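Local structure of fibronectin-binding protein BBK32 (Borrelia burgdorferi, 6N1L) at residues Phe73-Leu77 against Leu112-Ile116; His97-Leu102 against Glu142-Ile147; Tyr18-Ala23 against Tyr79-Ser83; Leu36-Leu41 against Glu60-Phe64. The protein binds fibronectin and, through the complement inhibitory domain described here, probably blocks the classical pathway of complement by binding the protease C1r. One frame throughout, in Å; residues are numbered along the deposited sequence.

Contact 1 of 4, residues Phe73-Leu77 against Leu112-Ile116; sequences FKTLL and LIAKI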
loop_
_atom_site.group_PDB
_atom_site.type_symbol
_atom_site.label_atom_id
_atom_site.label_comp_id
_atom_site.label_asym_id
_atom_site.label_seq_id
_atom_site.Cartn_x
_atom_site.Cartn_y
_atom_site.Cartn_z
ATOM N N PHE A 73 -5.250 -3.376 1.298
ATOM C CA PHE A 73 -4.295 -4.256 0.617
ATOM C C PHE A 73 -4.952 -4.994 -0.544
ATOM O O PHE A 73 -4.315 -5.225 -1.577
ATOM C CB PHE A 73 -3.648 -5.241 1.588
ATOM C CG PHE A 73 -2.274 -4.812 2.031
ATOM C CD1 PHE A 73 -2.119 -3.964 3.115
ATOM C CD2 PHE A 73 -1.143 -5.210 1.334
ATOM C CE1 PHE A 73 -0.847 -3.533 3.508
ATOM C CE2 PHE A 73 0.116 -4.786 1.715
ATOM C CZ PHE A 73 0.271 -3.954 2.813
ATOM N N LYS A 74 -6.225 -5.362 -0.411
ATOM C CA LYS A 74 -6.893 -5.971 -1.564
ATOM C C LYS A 74 -7.036 -4.973 -2.700
ATOM O O LYS A 74 -6.850 -5.334 -3.871
ATOM C CB LYS A 74 -8.247 -6.554 -1.162
ATOM C CG LYS A 74 -8.115 -7.930 -0.505
ATOM C CD LYS A 74 -7.048 -8.793 -1.213
ATOM C CE LYS A 74 -6.942 -10.196 -0.609
ATOM N NZ LYS A 74 -5.991 -11.105 -1.348
ATOM N N THR A 75 -7.343 -3.712 -2.383
ATOM C CA THR A 75 -7.383 -2.674 -3.407
ATOM C C THR A 75 -6.022 -2.546 -4.095
ATOM O O THR A 75 -5.932 -2.499 -5.329
ATOM C CB THR A 75 -7.792 -1.337 -2.794
ATOM O OG1 THR A 75 -9.139 -1.412 -2.296
ATOM C CG2 THR A 75 -7.686 -0.223 -3.814
ATOM N N LEU A 76 -4.951 -2.518 -3.297
ATOM C CA LEU A 76 -3.600 -2.437 -3.860
ATOM C C LEU A 76 -3.297 -3.635 -4.761
ATOM O O LEU A 76 -2.807 -3.467 -5.885
ATOM C CB LEU A 76 -2.576 -2.334 -2.728
ATOM C CG LEU A 76 -1.089 -2.414 -3.103
ATOM C CD1 LEU A 76 -0.711 -1.316 -4.086
ATOM C CD2 LEU A 76 -0.263 -2.275 -1.830
ATOM N N LEU A 77 -3.546 -4.852 -4.272
ATOM C CA LEU A 77 -3.310 -6.047 -5.077
ATOM C C LEU A 77 -4.089 -5.991 -6.387
ATOM O O LEU A 77 -3.543 -6.261 -7.469
ATOM C CB LEU A 77 -3.686 -7.296 -4.284
ATOM C CG LEU A 77 -3.411 -8.652 -4.932
ATOM C CD1 LEU A 77 -1.933 -8.786 -5.367
ATOM C CD2 LEU A 77 -3.830 -9.799 -4.015
ATOM N N LEU A 112 3.006 -9.778 1.774
ATOM C CA LEU A 112 2.586 -8.845 2.819
ATOM C C LEU A 112 1.190 -9.166 3.333
ATOM O O LEU A 112 0.921 -9.041 4.533
ATOM C CB LEU A 112 2.642 -7.412 2.284
ATOM C CG LEU A 112 4.016 -6.922 1.817
ATOM C CD1 LEU A 112 3.918 -5.463 1.352
ATOM C CD2 LEU A 112 5.051 -7.062 2.929
ATOM N N ILE A 113 0.271 -9.551 2.441
ATOM C CA ILE A 113 -1.078 -9.893 2.879
ATOM C C ILE A 113 -1.036 -11.110 3.791
ATOM O O ILE A 113 -1.799 -11.206 4.762
ATOM C CB ILE A 113 -1.988 -10.119 1.656
ATOM C CG1 ILE A 113 -2.299 -8.777 0.997
ATOM C CG2 ILE A 113 -3.273 -10.850 2.048
ATOM C CD1 ILE A 113 -2.902 -8.879 -0.405
ATOM N N ALA A 114 -0.119 -12.038 3.509
ATOM C CA ALA A 114 0.079 -13.194 4.375
ATOM C C ALA A 114 0.695 -12.787 5.709
ATOM O O ALA A 114 0.321 -13.330 6.756
ATOM C CB ALA A 114 0.953 -14.231 3.669
ATOM N N LYS A 115 1.645 -11.839 5.692
ATOM C CA LYS A 115 2.250 -11.356 6.934
ATOM C C LYS A 115 1.217 -10.679 7.823
ATOM O O LYS A 115 1.242 -10.843 9.047
ATOM C CB LYS A 115 3.398 -10.387 6.636
ATOM C CG LYS A 115 4.700 -11.037 6.225
ATOM C CD LYS A 115 5.774 -9.990 5.956
ATOM C CE LYS A 115 7.092 -10.638 5.582
ATOM N NZ LYS A 115 8.090 -9.625 5.156
ATOM N N ILE A 116 0.306 -9.906 7.225
ATOM C CA ILE A 116 -0.733 -9.224 7.995
ATOM C C ILE A 116 -1.651 -10.231 8.674
ATOM O O ILE A 116 -2.134 -9.993 9.788
ATOM C CB ILE A 116 -1.522 -8.271 7.074
ATOM C CG1 ILE A 116 -0.660 -7.069 6.692
ATOM C CG2 ILE A 116 -2.826 -7.813 7.715
ATOM C CD1 ILE A 116 -1.263 -6.270 5.574
#
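F73 reaches across from helix 66-87 and lies among L112, I113 and I116 of helix 93-117. The packing is tightest on one face of its ring: CD1 of I116 stands over that face, displaced toward the rim, 3.7 Å from the ring centroid and 24° off the normal, a CH-pi contact. L112 and I113 meet the ring away from that position. CB of L112 comes within 3.7 Å of F73 CE2, with L112 CD1 in the ring plane at the edge, while CG1 of I113 lies 3.8 Å from F73 CD2 as the two side chains run past each other in opposite directions. The segments are nearly antiparallel (168°), but their axes stay 11.5 Å apart, so side chains rather than backbones bridge the gap. This is core packing between two neighbouring helices of an all-helical bundle; I30 of helix 9-44 and I129 and I133 of helix 122-147 also touch F73, so four helices converge on one ring. Toward the surface the contact thins. The CD1 end of I113 meets CD2 of L77 at 3.8 Å, with the two side chains at about a right angle. Beyond it lies K74, an exposed residue whose chain bends at chi2 (-40°) and then runs straight, carrying NZ to 3.9 Å from I113 CD1, an ammonium group beside a methyl.

Contact 2 of 4, residues His97-Leu102 against Glu142-Ile147; sequences HAKRKL and EVQGII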
loop_
_atom_site.group_PDB
_atom_site.type_symbol
_atom_site.label_atom_id
_atom_site.label_comp_id
_atom_site.label_asym_id
_atom_site.label_seq_id
_atom_site.Cartn_x
_atom_site.Cartn_y
_atom_site.Cartn_z
ATOM N N HIS A 97 10.320 -4.776 -19.413
ATOM C CA HIS A 97 10.981 -4.635 -18.122
ATOM C C HIS A 97 10.010 -4.116 -17.064
ATOM O O HIS A 97 10.027 -4.581 -15.918
ATOM C CB HIS A 97 12.184 -3.704 -18.243
ATOM C CG HIS A 97 12.928 -3.520 -16.959
ATOM N ND1 HIS A 97 13.305 -2.282 -16.486
ATOM C CD2 HIS A 97 13.354 -4.421 -16.041
ATOM C CE1 HIS A 97 13.935 -2.426 -15.334
ATOM N NE2 HIS A 97 13.979 -3.714 -15.043
ATOM N N ALA A 98 9.178 -3.139 -17.425
ATOM C CA ALA A 98 8.124 -2.693 -16.515
ATOM C C ALA A 98 7.212 -3.849 -16.125
ATOM O O ALA A 98 6.857 -4.002 -14.951
ATOM C CB ALA A 98 7.319 -1.569 -17.157
ATOM N N LYS A 99 6.811 -4.673 -17.094
ATOM C CA LYS A 99 5.983 -5.830 -16.761
ATOM C C LYS A 99 6.686 -6.747 -15.762
ATOM O O LYS A 99 6.057 -7.274 -14.832
ATOM C CB LYS A 99 5.614 -6.588 -18.040
ATOM C CG LYS A 99 4.667 -7.766 -17.846
ATOM C CD LYS A 99 5.425 -9.068 -17.646
ATOM C CE LYS A 99 4.522 -10.269 -17.864
ATOM N NZ LYS A 99 5.294 -11.539 -17.756
ATOM N N ARG A 100 7.992 -6.964 -15.935
ATOM C CA ARG A 100 8.698 -7.838 -15.011
ATOM C C ARG A 100 8.722 -7.257 -13.599
ATOM O O ARG A 100 8.568 -7.991 -12.616
ATOM C CB ARG A 100 10.114 -8.099 -15.527
ATOM C CG ARG A 100 10.114 -8.960 -16.785
ATOM C CD ARG A 100 11.540 -9.381 -17.176
ATOM N NE ARG A 100 12.311 -8.252 -17.695
ATOM C CZ ARG A 100 12.336 -7.886 -18.972
ATOM N NH1 ARG A 100 11.632 -8.557 -19.876
ATOM N NH2 ARG A 100 13.066 -6.844 -19.348
ATOM N N LYS A 101 8.904 -5.942 -13.477
ATOM C CA LYS A 101 8.896 -5.335 -12.148
ATOM C C LYS A 101 7.522 -5.461 -11.497
ATOM O O LYS A 101 7.418 -5.736 -10.301
ATOM C CB LYS A 101 9.305 -3.868 -12.237
ATOM C CG LYS A 101 10.752 -3.646 -12.668
ATOM C CD LYS A 101 11.071 -2.156 -12.800
ATOM C CE LYS A 101 10.978 -1.432 -11.460
ATOM N NZ LYS A 101 11.807 -2.084 -10.397
ATOM N N LEU A 102 6.461 -5.271 -12.282
ATOM C CA LEU A 102 5.109 -5.362 -11.746
ATOM C C LEU A 102 4.792 -6.771 -11.253
ATOM O O LEU A 102 4.137 -6.939 -10.223
ATOM C CB LEU A 102 4.107 -4.914 -12.817
ATOM C CG LEU A 102 4.115 -3.432 -13.179
ATOM C CD1 LEU A 102 3.286 -3.192 -14.413
ATOM C CD2 LEU A 102 3.548 -2.591 -12.035
ATOM N N GLU A 142 9.332 4.130 -10.358
ATOM C CA GLU A 142 10.252 3.746 -11.428
ATOM C C GLU A 142 9.503 3.176 -12.625
ATOM O O GLU A 142 9.814 3.503 -13.778
ATOM C CB GLU A 142 11.261 2.732 -10.907
ATOM C CG GLU A 142 12.476 3.367 -10.268
ATOM C CD GLU A 142 13.005 2.588 -9.080
ATOM O OE1 GLU A 142 13.100 1.340 -9.162
ATOM O OE2 GLU A 142 13.333 3.232 -8.058
ATOM N N VAL A 143 8.520 2.304 -12.369
ATOM C CA VAL A 143 7.726 1.720 -13.447
ATOM C C VAL A 143 7.101 2.816 -14.295
ATOM O O VAL A 143 7.130 2.762 -15.533
ATOM C CB VAL A 143 6.654 0.775 -12.870
ATOM C CG1 VAL A 143 5.531 0.558 -13.877
ATOM C CG2 VAL A 143 7.278 -0.543 -12.437
ATOM N N GLN A 144 6.537 3.833 -13.641
ATOM C CA GLN A 144 5.915 4.929 -14.370
ATOM C C GLN A 144 6.907 5.630 -15.285
ATOM O O GLN A 144 6.544 6.032 -16.396
ATOM C CB GLN A 144 5.293 5.923 -13.390
ATOM C CG GLN A 144 4.065 5.391 -12.662
ATOM C CD GLN A 144 2.846 5.242 -13.570
ATOM O OE1 GLN A 144 2.919 4.654 -14.656
ATOM N NE2 GLN A 144 1.717 5.775 -13.127
ATOM N N GLY A 145 8.158 5.769 -14.853
ATOM C CA GLY A 145 9.151 6.400 -15.708
ATOM C C GLY A 145 9.570 5.526 -16.868
ATOM O O GLY A 145 9.843 6.022 -17.968
ATOM N N ILE A 146 9.636 4.209 -16.645
ATOM C CA ILE A 146 10.103 3.270 -17.658
ATOM C C ILE A 146 9.185 3.251 -18.875
ATOM O O ILE A 146 9.637 2.986 -19.996
ATOM C CB ILE A 146 10.259 1.872 -17.022
ATOM C CG1 ILE A 146 11.492 1.846 -16.117
ATOM C CG2 ILE A 146 10.348 0.779 -18.078
ATOM C CD1 ILE A 146 11.727 0.523 -15.425
ATOM N N ILE A 147 7.899 3.544 -18.693
ATOM C CA ILE A 147 6.940 3.468 -19.784
ATOM C C ILE A 147 6.461 4.832 -20.272
ATOM O O ILE A 147 5.970 4.924 -21.406
ATOM C CB ILE A 147 5.726 2.594 -19.404
ATOM C CG1 ILE A 147 5.008 3.189 -18.196
ATOM C CG2 ILE A 147 6.155 1.168 -19.139
ATOM C CD1 ILE A 147 3.553 2.796 -18.098
HETATM O O HOH W 1 13.142 -1.090 -7.735
#
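Helix segments 97-102 and 142-147 run antiparallel at 163°, with axes 9.5 Å apart and A98 opposite V143. A98 is small, consistent with this spacing: its CB meets CG2 of I147 at 3.6 Å and CG2 of I146 at 3.9 Å. V143, one turn before I147 in its helix, sets CG2 against K101 CB and CE and turns CG1 to CD2 of L102. I146 puts CG1 anti to the carbonyl carbon (chi1 -73°), which sends CD1 outward to H97, 3.4 Å from ND1 and oblique to the ring. The same methyl touches CD of K101, whose chain passes over one face of the imidazole. K101 then folds at chi3 and chi4, both near +60°, so that its aliphatic part covers V143 while NZ turns to E142. The direct salt bridge is long, 3.9 Å from K101 NZ to E142 OE1. A water closes it, accepting from K101 NZ at 3.1 Å and donating to E142 OE1 at 2.8 Å. Beneath, L102 also packs on V16 and V20 of helix 9-44. Apolar residues between the helices with charged ones at the exposed border are typical of an antiparallel helical bundle; here water links the border pair.

Contact 3 of 4, residues Tyr18-Ala23 against Tyr79-Ser83; sequences YNVDSA and YIQVS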
loop_
_atom_site.group_PDB
_atom_site.type_symbol
_atom_site.label_atom_id
_atom_site.label_comp_id
_atom_site.label_asym_id
_atom_site.label_seq_id
_atom_site.Cartn_x
_atom_site.Cartn_y
_atom_site.Cartn_z
ATOM N N TYR A 18 -2.619 4.149 -15.442
ATOM C CA TYR A 18 -3.708 4.464 -14.525
ATOM C C TYR A 18 -3.672 3.562 -13.297
ATOM O O TYR A 18 -3.824 4.028 -12.159
ATOM C CB TYR A 18 -5.061 4.330 -15.223
ATOM C CG TYR A 18 -6.201 4.401 -14.237
ATOM C CD1 TYR A 18 -6.620 5.626 -13.726
ATOM C CD2 TYR A 18 -6.847 3.250 -13.799
ATOM C CE1 TYR A 18 -7.651 5.704 -12.808
ATOM C CE2 TYR A 18 -7.885 3.321 -12.879
ATOM C CZ TYR A 18 -8.284 4.550 -12.391
ATOM O OH TYR A 18 -9.315 4.628 -11.474
ATOM N N ASN A 19 -3.494 2.258 -13.512
ATOM C CA ASN A 19 -3.568 1.334 -12.387
ATOM C C ASN A 19 -2.342 1.440 -11.489
ATOM O O ASN A 19 -2.461 1.276 -10.267
ATOM C CB ASN A 19 -3.770 -0.093 -12.895
ATOM C CG ASN A 19 -5.201 -0.349 -13.338
ATOM O OD1 ASN A 19 -6.052 -0.732 -12.534
ATOM N ND2 ASN A 19 -5.476 -0.124 -14.623
ATOM N N VAL A 20 -1.168 1.730 -12.060
ATOM C CA VAL A 20 0.015 1.946 -11.233
ATOM C C VAL A 20 -0.149 3.214 -10.397
ATOM O O VAL A 20 0.164 3.234 -9.195
ATOM C CB VAL A 20 1.276 1.992 -12.113
ATOM C CG1 VAL A 20 2.481 2.419 -11.293
ATOM C CG2 VAL A 20 1.520 0.620 -12.736
ATOM N N ASP A 21 -0.668 4.281 -11.007
ATOM C CA ASP A 21 -0.922 5.509 -10.254
ATOM C C ASP A 21 -1.891 5.261 -9.111
ATOM O O ASP A 21 -1.691 5.758 -7.995
ATOM C CB ASP A 21 -1.480 6.596 -11.174
ATOM C CG ASP A 21 -0.397 7.458 -11.803
ATOM O OD1 ASP A 21 0.802 7.261 -11.486
ATOM O OD2 ASP A 21 -0.749 8.333 -12.628
ATOM N N SER A 22 -2.957 4.498 -9.371
ATOM C CA SER A 22 -3.906 4.169 -8.316
ATOM C C SER A 22 -3.257 3.325 -7.231
ATOM O O SER A 22 -3.594 3.459 -6.052
ATOM C CB SER A 22 -5.111 3.439 -8.896
ATOM O OG SER A 22 -5.736 4.213 -9.908
ATOM N N ALA A 23 -2.343 2.431 -7.605
ATOM C CA ALA A 23 -1.663 1.627 -6.592
ATOM C C ALA A 23 -0.774 2.502 -5.724
ATOM O O ALA A 23 -0.702 2.305 -4.498
ATOM C CB ALA A 23 -0.841 0.518 -7.261
ATOM N N TYR A 79 -5.225 -3.449 -8.124
ATOM C CA TYR A 79 -4.658 -2.499 -9.076
ATOM C C TYR A 79 -3.414 -3.081 -9.745
ATOM O O TYR A 79 -3.228 -2.933 -10.962
ATOM C CB TYR A 79 -4.320 -1.179 -8.382
ATOM C CG TYR A 79 -5.500 -0.238 -8.191
ATOM C CD1 TYR A 79 -6.399 0.006 -9.230
ATOM C CD2 TYR A 79 -5.715 0.406 -6.976
ATOM C CE1 TYR A 79 -7.477 0.869 -9.058
ATOM C CE2 TYR A 79 -6.784 1.263 -6.794
ATOM C CZ TYR A 79 -7.661 1.495 -7.837
ATOM O OH TYR A 79 -8.721 2.350 -7.651
ATOM N N ILE A 80 -2.554 -3.751 -8.976
ATOM C CA ILE A 80 -1.337 -4.318 -9.562
ATOM C C ILE A 80 -1.669 -5.517 -10.446
ATOM O O ILE A 80 -1.032 -5.734 -11.486
ATOM C CB ILE A 80 -0.326 -4.690 -8.457
ATOM C CG1 ILE A 80 0.145 -3.427 -7.733
ATOM C CG2 ILE A 80 0.885 -5.454 -9.030
ATOM C CD1 ILE A 80 0.699 -2.377 -8.656
ATOM N N GLN A 81 -2.670 -6.314 -10.058
ATOM C CA GLN A 81 -3.005 -7.488 -10.859
ATOM C C GLN A 81 -3.570 -7.084 -12.214
ATOM O O GLN A 81 -3.260 -7.723 -13.231
ATOM C CB GLN A 81 -3.978 -8.393 -10.106
ATOM C CG GLN A 81 -3.330 -9.103 -8.935
ATOM C CD GLN A 81 -4.249 -10.104 -8.271
ATOM O OE1 GLN A 81 -5.450 -9.873 -8.156
ATOM N NE2 GLN A 81 -3.684 -11.221 -7.823
ATOM N N VAL A 82 -4.362 -6.005 -12.253
ATOM C CA VAL A 82 -4.808 -5.448 -13.532
ATOM C C VAL A 82 -3.618 -4.914 -14.325
ATOM O O VAL A 82 -3.551 -5.070 -15.557
ATOM C CB VAL A 82 -5.860 -4.349 -13.303
ATOM C CG1 VAL A 82 -6.195 -3.626 -14.619
ATOM C CG2 VAL A 82 -7.106 -4.935 -12.672
ATOM N N SER A 83 -2.677 -4.258 -13.639
ATOM C CA SER A 83 -1.481 -3.750 -14.306
ATOM C C SER A 83 -0.720 -4.884 -14.975
ATOM O O SER A 83 -0.293 -4.755 -16.132
ATOM C CB SER A 83 -0.572 -3.039 -13.302
ATOM O OG SER A 83 -1.088 -1.753 -12.991
#
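S22 sets its CB squarely over the centre of the Y79 ring, 3.3 Å from the centroid and only 9° off the normal, a close CH-pi contact. At the edge of the same ring, in its plane, OD1 of N19 lies 3.4 Å from Y79 CD1, the amide turned 58° against the ring. The N19 side chain crosses V82 at about a right angle, with OD1 and ND2 both 3.6 Å from V82 CG1, and N19 CB touches S83 OG at 3.2 Å. On the buried flank, CB of A23 packs on CD1 of I80 at 3.6 Å. Behind this first shell, S22 OG, beside its backbone N (chi1 -57°), bonds Y18 O at 3.0 Å, which holds the hydroxyl on its own helix while CB faces the ring. S83 OG does likewise to Y79 O at 3.2 Å. Each carbonyl thus accepts a hydroxyl and a backbone N-H from opposite faces of its plane. N19 ND2 is held by G15 O one turn earlier, which fixes the amide with OD1 toward Y79. Further in, L140 of helix 122-147 covers V20, A23 and I80. S22 OG, S83 OG and N19 ND2 all donate to carbonyls of their own helices, so antiparallel helices 9-44 and 66-87, their local axes 8.4 Å apart, adhere here mainly by van der Waals and CH-pi contacts.

Contact 4 of 4, residues Leu36-Leu41 against Glu60-Phe64; sequences LFSTKL and EAAKF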
loop_
_atom_site.group_PDB
_atom_site.type_symbol
_atom_site.label_atom_id
_atom_site.label_comp_id
_atom_site.label_asym_id
_atom_site.label_seq_id
_atom_site.Cartn_x
_atom_site.Cartn_y
_atom_site.Cartn_z
ATOM N N LEU A 36 -1.277 8.193 11.266
ATOM C CA LEU A 36 -2.347 8.670 12.136
ATOM C C LEU A 36 -2.547 7.742 13.328
ATOM O O LEU A 36 -2.660 8.204 14.473
ATOM C CB LEU A 36 -3.639 8.820 11.326
ATOM C CG LEU A 36 -4.780 9.519 12.084
ATOM C CD1 LEU A 36 -4.368 10.926 12.383
ATOM C CD2 LEU A 36 -6.055 9.510 11.226
ATOM N N PHE A 37 -2.615 6.427 13.079
ATOM C CA PHE A 37 -2.725 5.438 14.148
ATOM C C PHE A 37 -1.611 5.640 15.171
ATOM O O PHE A 37 -1.863 5.729 16.379
ATOM C CB PHE A 37 -2.676 4.039 13.514
ATOM C CG PHE A 37 -3.002 2.889 14.425
ATOM C CD1 PHE A 37 -3.642 3.058 15.636
ATOM C CD2 PHE A 37 -2.670 1.601 14.033
ATOM C CE1 PHE A 37 -3.929 1.970 16.434
ATOM C CE2 PHE A 37 -2.953 0.512 14.828
ATOM C CZ PHE A 37 -3.589 0.695 16.030
ATOM N N SER A 38 -0.368 5.773 14.682
ATOM C CA SER A 38 0.779 5.987 15.564
ATOM C C SER A 38 0.592 7.192 16.479
ATOM O O SER A 38 0.890 7.118 17.679
ATOM C CB SER A 38 2.055 6.157 14.736
ATOM O OG SER A 38 2.338 4.978 14.007
ATOM N N THR A 39 0.084 8.306 15.943
ATOM C CA THR A 39 -0.081 9.497 16.772
ATOM C C THR A 39 -1.141 9.303 17.852
ATOM O O THR A 39 -0.993 9.847 18.952
ATOM C CB THR A 39 -0.408 10.737 15.930
ATOM O OG1 THR A 39 -1.712 10.643 15.338
ATOM C CG2 THR A 39 0.641 10.937 14.841
ATOM N N LYS A 40 -2.201 8.534 17.573
ATOM C CA LYS A 40 -3.207 8.275 18.604
ATOM C C LYS A 40 -2.631 7.442 19.740
ATOM O O LYS A 40 -2.966 7.660 20.914
ATOM C CB LYS A 40 -4.422 7.556 18.011
ATOM C CG LYS A 40 -5.102 8.230 16.858
ATOM C CD LYS A 40 -5.382 9.693 17.102
ATOM C CE LYS A 40 -6.030 10.303 15.889
ATOM N NZ LYS A 40 -6.273 11.738 16.073
ATOM N N LEU A 41 -1.791 6.458 19.406
ATOM C CA LEU A 41 -1.152 5.632 20.418
ATOM C C LEU A 41 -0.184 6.458 21.249
ATOM O O LEU A 41 -0.094 6.280 22.472
ATOM C CB LEU A 41 -0.424 4.455 19.756
ATOM C CG LEU A 41 -1.326 3.463 19.007
ATOM C CD1 LEU A 41 -0.493 2.480 18.193
ATOM C CD2 LEU A 41 -2.259 2.708 19.947
ATOM N N GLU A 60 -10.022 6.888 19.697
ATOM C CA GLU A 60 -9.652 6.980 18.289
ATOM C C GLU A 60 -8.689 5.867 17.895
ATOM O O GLU A 60 -8.798 5.317 16.796
ATOM C CB GLU A 60 -9.056 8.354 17.992
ATOM C CG GLU A 60 -10.113 9.442 17.852
ATOM C CD GLU A 60 -9.587 10.808 18.227
ATOM O OE1 GLU A 60 -8.352 10.944 18.364
ATOM O OE2 GLU A 60 -10.413 11.743 18.388
ATOM N N ALA A 61 -7.753 5.513 18.779
ATOM C CA ALA A 61 -6.837 4.417 18.466
ATOM C C ALA A 61 -7.589 3.102 18.319
ATOM O O ALA A 61 -7.187 2.238 17.531
ATOM C CB ALA A 61 -5.756 4.299 19.548
ATOM N N ALA A 62 -8.699 2.938 19.052
ATOM C CA ALA A 62 -9.488 1.717 18.965
ATOM C C ALA A 62 -10.356 1.646 17.714
ATOM O O ALA A 62 -10.926 0.584 17.442
ATOM C CB ALA A 62 -10.386 1.576 20.202
ATOM N N LYS A 63 -10.480 2.731 16.958
ATOM C CA LYS A 63 -11.349 2.723 15.789
ATOM C C LYS A 63 -10.636 2.243 14.530
ATOM O O LYS A 63 -11.300 1.986 13.521
ATOM C CB LYS A 63 -11.946 4.113 15.563
ATOM C CG LYS A 63 -13.010 4.501 16.593
ATOM C CD LYS A 63 -13.599 5.860 16.267
ATOM C CE LYS A 63 -14.141 6.545 17.512
ATOM N NZ LYS A 63 -14.743 7.880 17.204
ATOM N N PHE A 64 -9.317 2.094 14.568
ATOM C CA PHE A 64 -8.598 1.526 13.429
ATOM C C PHE A 64 -8.835 0.018 13.372
ATOM O O PHE A 64 -8.724 -0.675 14.389
ATOM C CB PHE A 64 -7.100 1.840 13.550
ATOM C CG PHE A 64 -6.775 3.301 13.403
ATOM C CD1 PHE A 64 -6.810 4.157 14.498
ATOM C CD2 PHE A 64 -6.465 3.837 12.153
ATOM C CE1 PHE A 64 -6.524 5.502 14.352
ATOM C CE2 PHE A 64 -6.182 5.188 11.999
ATOM C CZ PHE A 64 -6.219 6.029 13.104
#
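An offset aromatic stack and a salt bridge join helix 9-44 to the C-terminal part of helix 51-61 and the type I turn A61-F64. The rings of F37 and F64 lie with centroids 4.7 Å apart and planes 23° from parallel. Each also receives the other's CB over its face: F37 CB stands 3.9 Å from the F64 centroid, F64 CB 4.2 Å from the F37 centroid. With CG anti to the backbone N (chi1 -170°), F37 lays its ring against F64, and CD1 of L41 lies over the ring's other face. L36 CG and K40 CG approach F64 at its edge, L36 CG within 3.9 Å of CZ. A61 packs beside them, its CB 3.8 Å from CB of K40 and close to L41 CD2. Past this apolar patch K40 bends at chi2 and passes across E60 at a slant, where NZ donates to OE1 at 3.2 Å; the ammonium meets this oxygen from above the carboxylate plane, 54° out of it. Helix 122-147 closes the inner side: Y123 sets its ring edge-to-face with F37, Y126 touches F37 as well, and L122 packs against both F37 and F64.

The four contacts are spread along one elongated bundle. Contacts 2 and 3 lie on the same side of the chain's centre, 12 Å apart between centres, and touch: V20 packs against both L102 and Q144. Contact 3 also meets contact 1, 14 Å away between centres, where L76 CD1 packs on A23 O at 3.6 Å; both use helix 66-87. Contact 1, 8 Å from the centre of the chain, shares helix 93-117 with contact 2. Contact 4 sits on the other side of the centre, about 35 Å from contact 2 between centres, and is tied to contact 3 through the long helix 9-44.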